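Local coordinates for protein HTH-type transcriptional regulator ascG (Escherichia coli, PDB 3BRQ) that represses transcription of the cryptic asc operon as a sequence-specific DNA-binding regulator of the LacI family, at residues Ser101-Val106 against Phe268-Gly273; Asn129-Leu134 against Lys162-Gln167; Ser186-Val191 against Met216-Glu221. All coordinates share one frame; numbering follows the deposited sequence.

Contact 1: residues Ser101-Val106 against Phe268-Gly273; sequences SQPIMV and FMLDGG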
# COMPACT_ATOMS: atom_id res chain seq x y z
N SER B 101 18.61 26.84 -6.51
CA SER B 101 17.76 28.00 -6.41
C SER B 101 16.28 27.63 -6.26
O SER B 101 15.49 28.37 -5.63
CB SER B 101 17.99 28.86 -7.64
OG SER B 101 17.65 30.18 -7.32
N GLN B 102 15.89 26.51 -6.87
CA GLN B 102 14.48 26.07 -6.87
C GLN B 102 14.07 25.70 -5.44
O GLN B 102 14.89 25.23 -4.65
CB GLN B 102 14.28 24.86 -7.80
CG GLN B 102 14.62 25.04 -9.26
CD GLN B 102 16.10 24.77 -9.57
OE1 GLN B 102 16.98 25.01 -8.73
NE2 GLN B 102 16.37 24.29 -10.78
N PRO B 103 12.80 25.91 -5.09
CA PRO B 103 12.30 25.51 -3.79
C PRO B 103 12.40 23.98 -3.63
O PRO B 103 11.79 23.25 -4.42
CB PRO B 103 10.82 25.92 -3.85
CG PRO B 103 10.80 26.98 -4.88
CD PRO B 103 11.72 26.48 -5.91
N ILE B 104 13.17 23.53 -2.64
CA ILE B 104 13.30 22.09 -2.32
C ILE B 104 12.90 21.87 -0.87
O ILE B 104 13.40 22.56 0.03
CB ILE B 104 14.73 21.52 -2.55
CG1 ILE B 104 15.14 21.72 -4.00
CG2 ILE B 104 14.80 19.98 -2.16
CD1 ILE B 104 16.60 21.45 -4.27
N MSE B 105 11.96 20.97 -0.64
CA MSE B 105 11.57 20.67 0.73
C MSE B 105 11.69 19.19 1.04
O MSE B 105 11.54 18.37 0.12
CB MSE B 105 10.15 21.19 0.99
CG MSE B 105 10.19 22.75 1.17
SE MSE B 105 8.51 23.51 1.69
CE MSE B 105 8.34 22.93 3.51
N VAL B 106 11.88 18.85 2.32
CA VAL B 106 12.11 17.47 2.76
C VAL B 106 10.96 17.04 3.67
O VAL B 106 10.50 17.80 4.50
CB VAL B 106 13.52 17.30 3.49
CG1 VAL B 106 13.56 18.11 4.73
CG2 VAL B 106 13.81 15.82 3.84
N PHE B 268 3.03 27.52 -2.55
CA PHE B 268 3.21 28.88 -2.00
C PHE B 268 4.51 29.53 -2.51
O PHE B 268 4.47 30.66 -3.04
CB PHE B 268 3.12 28.89 -0.45
CG PHE B 268 3.08 30.28 0.16
CD1 PHE B 268 2.34 31.31 -0.44
CD2 PHE B 268 3.81 30.57 1.32
CE1 PHE B 268 2.31 32.62 0.12
CE2 PHE B 268 3.78 31.87 1.88
CZ PHE B 268 3.02 32.89 1.28
N MSE B 269 5.64 28.83 -2.40
CA MSE B 269 6.96 29.38 -2.86
C MSE B 269 6.94 29.78 -4.35
O MSE B 269 7.39 30.86 -4.74
CB MSE B 269 8.10 28.36 -2.66
CG MSE B 269 8.35 27.90 -1.26
SE MSE B 269 8.34 29.35 -0.02
CE MSE B 269 7.60 28.32 1.49
N LEU B 270 6.37 28.89 -5.16
CA LEU B 270 6.20 29.14 -6.60
C LEU B 270 5.33 30.34 -6.90
O LEU B 270 5.46 30.92 -7.99
CB LEU B 270 5.66 27.89 -7.29
CG LEU B 270 6.61 26.68 -7.23
CD1 LEU B 270 6.04 25.53 -8.07
CD2 LEU B 270 8.00 27.01 -7.70
N ASP B 271 4.45 30.71 -5.96
CA ASP B 271 3.59 31.92 -6.09
C ASP B 271 4.19 33.15 -5.44
O ASP B 271 3.54 34.19 -5.34
CB ASP B 271 2.20 31.69 -5.47
CG ASP B 271 1.33 30.74 -6.29
OD1 ASP B 271 1.62 30.52 -7.50
OD2 ASP B 271 0.36 30.19 -5.72
N GLY B 272 5.40 33.06 -4.94
CA GLY B 272 6.05 34.25 -4.42
C GLY B 272 6.14 34.23 -2.91
O GLY B 272 6.63 35.18 -2.32
N GLY B 273 5.72 33.13 -2.30
CA GLY B 273 5.75 32.97 -0.85
C GLY B 273 7.16 32.88 -0.33
O GLY B 273 8.11 32.86 -1.12

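Contact 2: residues Asn129-Leu134 against Lys162-Gln167; sequences NAVAEL and KDALAQ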
# COMPACT_ATOMS: atom_id res chain seq x y z
N ASN B 129 5.45 8.06 23.57
CA ASN B 129 4.07 8.23 24.08
C ASN B 129 3.27 6.96 24.16
O ASN B 129 2.56 6.76 25.13
CB ASN B 129 3.26 9.22 23.24
CG ASN B 129 3.72 10.61 23.39
OD1 ASN B 129 4.52 10.97 24.27
ND2 ASN B 129 3.24 11.43 22.50
N ALA B 130 3.38 6.09 23.16
CA ALA B 130 2.66 4.79 23.16
C ALA B 130 3.21 3.85 24.26
O ALA B 130 2.47 3.30 25.06
CB ALA B 130 2.72 4.14 21.74
N VAL B 131 4.53 3.75 24.36
CA VAL B 131 5.16 2.98 25.40
C VAL B 131 4.82 3.52 26.82
O VAL B 131 4.52 2.73 27.73
CB VAL B 131 6.70 2.84 25.18
CG1 VAL B 131 7.41 2.06 26.35
CG2 VAL B 131 7.00 2.18 23.82
N ALA B 132 4.86 4.84 26.99
CA ALA B 132 4.57 5.47 28.30
C ALA B 132 3.14 5.17 28.73
O ALA B 132 2.87 4.98 29.92
CB ALA B 132 4.81 6.98 28.26
N GLU B 133 2.26 5.09 27.76
CA GLU B 133 0.87 4.73 28.00
C GLU B 133 0.75 3.30 28.50
O GLU B 133 -0.06 3.02 29.41
CB GLU B 133 0.06 4.91 26.74
CG GLU B 133 -1.45 4.65 26.94
CD GLU B 133 -2.34 5.33 25.94
OE1 GLU B 133 -3.53 4.91 25.84
OE2 GLU B 133 -1.89 6.30 25.27
N LEU B 134 1.54 2.39 27.93
CA LEU B 134 1.58 1.04 28.42
C LEU B 134 2.11 1.02 29.83
O LEU B 134 1.50 0.37 30.68
CB LEU B 134 2.43 0.09 27.52
CG LEU B 134 1.92 -0.14 26.11
CD1 LEU B 134 2.96 -0.90 25.22
CD2 LEU B 134 0.59 -0.85 26.07
N LYS B 162 13.29 2.84 24.04
CA LYS B 162 14.34 2.78 25.07
C LYS B 162 14.21 3.98 26.01
O LYS B 162 14.38 3.84 27.24
CB LYS B 162 15.74 2.78 24.43
CG LYS B 162 15.98 1.53 23.53
CD LYS B 162 17.30 1.62 22.81
CE LYS B 162 17.85 0.24 22.37
NZ LYS B 162 19.00 0.46 21.41
N ASP B 163 13.92 5.16 25.45
CA ASP B 163 13.78 6.38 26.31
C ASP B 163 12.62 6.28 27.30
O ASP B 163 12.76 6.69 28.45
CB ASP B 163 13.68 7.66 25.46
CG ASP B 163 13.91 8.98 26.28
OD1 ASP B 163 14.69 9.02 27.28
OD2 ASP B 163 13.32 10.00 25.87
N ALA B 164 11.46 5.78 26.85
CA ALA B 164 10.31 5.55 27.72
C ALA B 164 10.60 4.58 28.86
O ALA B 164 10.27 4.88 30.03
CB ALA B 164 9.06 5.10 26.90
N LEU B 165 11.27 3.46 28.58
CA LEU B 165 11.73 2.60 29.67
C LEU B 165 12.67 3.33 30.63
O LEU B 165 12.49 3.28 31.85
CB LEU B 165 12.51 1.39 29.15
CG LEU B 165 11.87 0.40 28.20
CD1 LEU B 165 12.71 -0.89 28.16
CD2 LEU B 165 10.43 0.13 28.56
N ALA B 166 13.69 3.98 30.10
CA ALA B 166 14.74 4.53 30.98
C ALA B 166 14.14 5.66 31.88
O ALA B 166 14.43 5.72 33.11
CB ALA B 166 15.90 5.07 30.16
N GLN B 167 13.31 6.51 31.28
CA GLN B 167 12.61 7.57 32.01
C GLN B 167 11.63 7.08 33.08
O GLN B 167 11.34 7.81 34.01
CB GLN B 167 11.90 8.54 31.06
CG GLN B 167 12.82 9.52 30.35
CD GLN B 167 12.07 10.73 29.79
OE1 GLN B 167 11.20 11.31 30.46
NE2 GLN B 167 12.41 11.13 28.56

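Contact 3: residues Ser186-Val191 against Met216-Glu221; sequences SGAEGV and MKALHE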
# COMPACT_ATOMS: atom_id res chain seq x y z
N SER B 186 7.72 -11.30 9.31
CA SER B 186 8.79 -10.93 10.22
C SER B 186 8.16 -10.66 11.59
O SER B 186 8.83 -10.79 12.63
CB SER B 186 9.59 -9.70 9.71
OG SER B 186 8.73 -8.58 9.61
N GLY B 187 6.89 -10.26 11.59
CA GLY B 187 6.15 -10.09 12.86
C GLY B 187 5.92 -11.42 13.57
O GLY B 187 6.15 -11.57 14.78
N ALA B 188 5.42 -12.40 12.81
CA ALA B 188 5.11 -13.71 13.39
C ALA B 188 6.43 -14.36 13.92
O ALA B 188 6.46 -14.98 14.99
CB ALA B 188 4.43 -14.61 12.32
N GLU B 189 7.48 -14.21 13.13
CA GLU B 189 8.77 -14.87 13.42
C GLU B 189 9.44 -14.18 14.59
O GLU B 189 10.18 -14.82 15.35
CB GLU B 189 9.67 -14.78 12.16
CG GLU B 189 9.38 -15.87 11.12
CD GLU B 189 9.83 -15.55 9.67
OE1 GLU B 189 10.80 -14.81 9.46
OE2 GLU B 189 9.17 -16.04 8.70
N GLY B 190 9.23 -12.86 14.68
CA GLY B 190 9.79 -12.02 15.77
C GLY B 190 9.15 -12.46 17.05
O GLY B 190 9.84 -12.71 18.03
N VAL B 191 7.83 -12.71 17.00
CA VAL B 191 7.15 -13.17 18.22
C VAL B 191 7.54 -14.58 18.62
O VAL B 191 7.77 -14.83 19.81
CB VAL B 191 5.59 -13.07 18.13
CG1 VAL B 191 4.98 -14.28 18.72
CG2 VAL B 191 5.12 -11.91 19.00
N MSE B 216 0.22 -10.86 16.45
CA MSE B 216 -1.04 -11.38 16.96
C MSE B 216 -1.35 -12.80 16.42
O MSE B 216 -1.97 -13.62 17.13
CB MSE B 216 -2.20 -10.45 16.64
CG MSE B 216 -2.20 -9.22 17.48
SE MSE B 216 -3.70 -8.07 17.34
CE MSE B 216 -3.93 -7.96 15.42
N LYS B 217 -0.92 -13.12 15.21
CA LYS B 217 -1.24 -14.46 14.65
C LYS B 217 -0.41 -15.52 15.38
O LYS B 217 -0.90 -16.53 15.87
CB LYS B 217 -1.02 -14.50 13.11
CG LYS B 217 -1.22 -15.86 12.46
CD LYS B 217 -2.71 -16.18 12.31
CE LYS B 217 -2.94 -17.51 11.61
NZ LYS B 217 -4.43 -17.80 11.57
N ALA B 218 0.86 -15.23 15.53
CA ALA B 218 1.77 -16.20 16.13
C ALA B 218 1.39 -16.38 17.62
O ALA B 218 1.48 -17.50 18.16
CB ALA B 218 3.20 -15.77 15.93
N LEU B 219 0.90 -15.31 18.24
CA LEU B 219 0.51 -15.36 19.62
C LEU B 219 -0.76 -16.23 19.79
O LEU B 219 -0.82 -17.10 20.66
CB LEU B 219 0.30 -13.93 20.19
CG LEU B 219 1.53 -13.05 20.50
CD1 LEU B 219 1.10 -11.62 20.76
CD2 LEU B 219 2.28 -13.62 21.72
N HIS B 220 -1.76 -15.98 18.94
CA HIS B 220 -2.97 -16.78 18.89
C HIS B 220 -2.67 -18.24 18.64
O HIS B 220 -3.28 -19.12 19.27
CB HIS B 220 -3.85 -16.27 17.77
CG HIS B 220 -5.22 -16.86 17.75
ND1 HIS B 220 -5.60 -17.82 16.84
CD2 HIS B 220 -6.31 -16.59 18.50
CE1 HIS B 220 -6.87 -18.13 17.04
NE2 HIS B 220 -7.33 -17.40 18.04
N GLU B 221 -1.74 -18.52 17.73
CA GLU B 221 -1.31 -19.89 17.43
C GLU B 221 -0.60 -20.54 18.62
O GLU B 221 -0.68 -21.74 18.81
CB GLU B 221 -0.38 -19.92 16.23
CG GLU B 221 -1.06 -19.81 14.87
CD GLU B 221 -0.05 -19.85 13.72
OE1 GLU B 221 1.17 -19.64 13.98
OE2 GLU B 221 -0.47 -20.07 12.58

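Contact 1: residues Ser101-Val106 against Phe268-Gly273
Pro103 lays its ring against Met269 and Leu270 in the last turn of helix 255-270, and the partner shifts from Met269 to Leu270 round the ring from CB to CD. Pro103 CB lies 3.8 Å from Met269 CB, with Met269 CG next at 4.1 Å. At the outer corner, Pro103 CG is shared, 3.8 Å from Met269 CB and 4.0 Å from Leu270 CD2. Pro103 CD reaches only the same leucine methyl, Leu270 CD2, at 4.2 Å. The ring corner rests against two consecutive helix residues, antiparallel alongside Met269, a selenomethionine, and roughly perpendicular to Leu270. Chi1 of -64° sets Leu270 CG anti to the carbonyl carbon, and with CD1 extended (chi2 -174°) it is CD2 that faces the proline. Just beyond, Gly272 takes a positive phi of 108° and closes the helix in a Schellman motif: Gly273 N bonds back to Phe268 O at 2.9 Å and Gly272 N to Met269 O at 3.0 Å. Met105, also on Leu266 and Ile262, continues the same apolar seam along the helix. Such a helix laid on a parallel sheet at the start of strand 104-107 is characteristic of the N-terminal subdomain of the periplasmic-binding-protein-like fold of LacI-family regulators.

Contact 2: residues Asn129-Leu134 against Lys162-Gln167
Ala164 O is hydrogen-bonded to ND1 of His168, the residue just past the end of helix 152-167, and the same histidine side chain touches Ala132 on helix 123-136, so it bridges the two helices beside their contact. The contact is apolar and centred on one methyl. Ala164 CB sits 3.5 Å from Val131 CG1 and 3.7 Å from Val131 CB, and it comes within 4.2 Å of Ala132 N, resting on both a side chain and the backbone of the facing helix. Val131 CG1 is anti to the backbone N (chi1 177°), which extends this branch to Ala164, with Leu165 CD2 farther off at 4.2 Å. The short segments pass at 8.7 Å between axes with a signed crossing angle of -39°, and the nearest CA atoms, of Ala132 and Ala164, are 5.8 Å apart; small residues on both sides permit this approach. Helix 152-167 belongs to the beta-alpha-beta crossover from strand 142-145 to strand 177-178, while helix 123-136 leads into the first of these strands. Beneath the pair, Val131 also packs on Ile142 and Val205 of the sheet. Where both side chains touch Phe128, Gln167 NE2 bonds weakly to both carboxylate oxygens of Asp163.

Contact 3: residues Ser186-Val191 against Met216-Glu221
This is a buried helix-helix packing in the C-terminal subdomain, between helix 184-197 and helix 209-221, which precede and follow strand 203-206 of its sheet. Ala188 and Ala218 set the spacing: their CA atoms are 5.0 Å apart, their CB atoms 4.0 Å, and the segment axes approach to 8.0 Å at a signed angle of -46°. Ala218 CB reaches further onto backbone, 3.5 Å from Ala188 O, and so fits beside a carbonyl as well as a methyl. Val191, one turn along from Ala188, places CG1 3.6 Å from Ala218 CB, and its CG2 lies 4.1 Å from Leu219 CG, the two branched groups crossing at about a right angle. The valine holds chi1 at 139°, nearer an eclipsed than a staggered arrangement, which suggests some torsional strain in placing both methyls. Leu219 goes on to Val232 of the next strand. The outer side of the pair belongs to the dimer interface: Tyr243 of the second subunit packs on Ala188, and Lys217 NZ is hydrogen-bonded to Thr244 O of that subunit. With all side-chain to side-chain contacts made by apolar carbons, the fit between the segments relies on shape and burial, while Lys217 adds a directional bond to the second subunit.

How the contacts relate
Following the chain from the N terminus, contact 1 opens at strand 104-107 of the first subdomain and closes only when helix 255-270 returns there, so its long loop spans much of the second subdomain. Within that loop the other two follow in series without crossing: contact 2 closes across strand 142-145, and contact 3 later across strand 203-206. Contacts 2 and 3 join helices of the second subdomain, with centres about 23 Å apart and nearest atoms about 12 Å. Contact 1 lies on the opposite side of the chain's centre, its own centre about 38 Å from that of contact 2 and 46 Å from that of contact 3, as expected for sites in two different lobes.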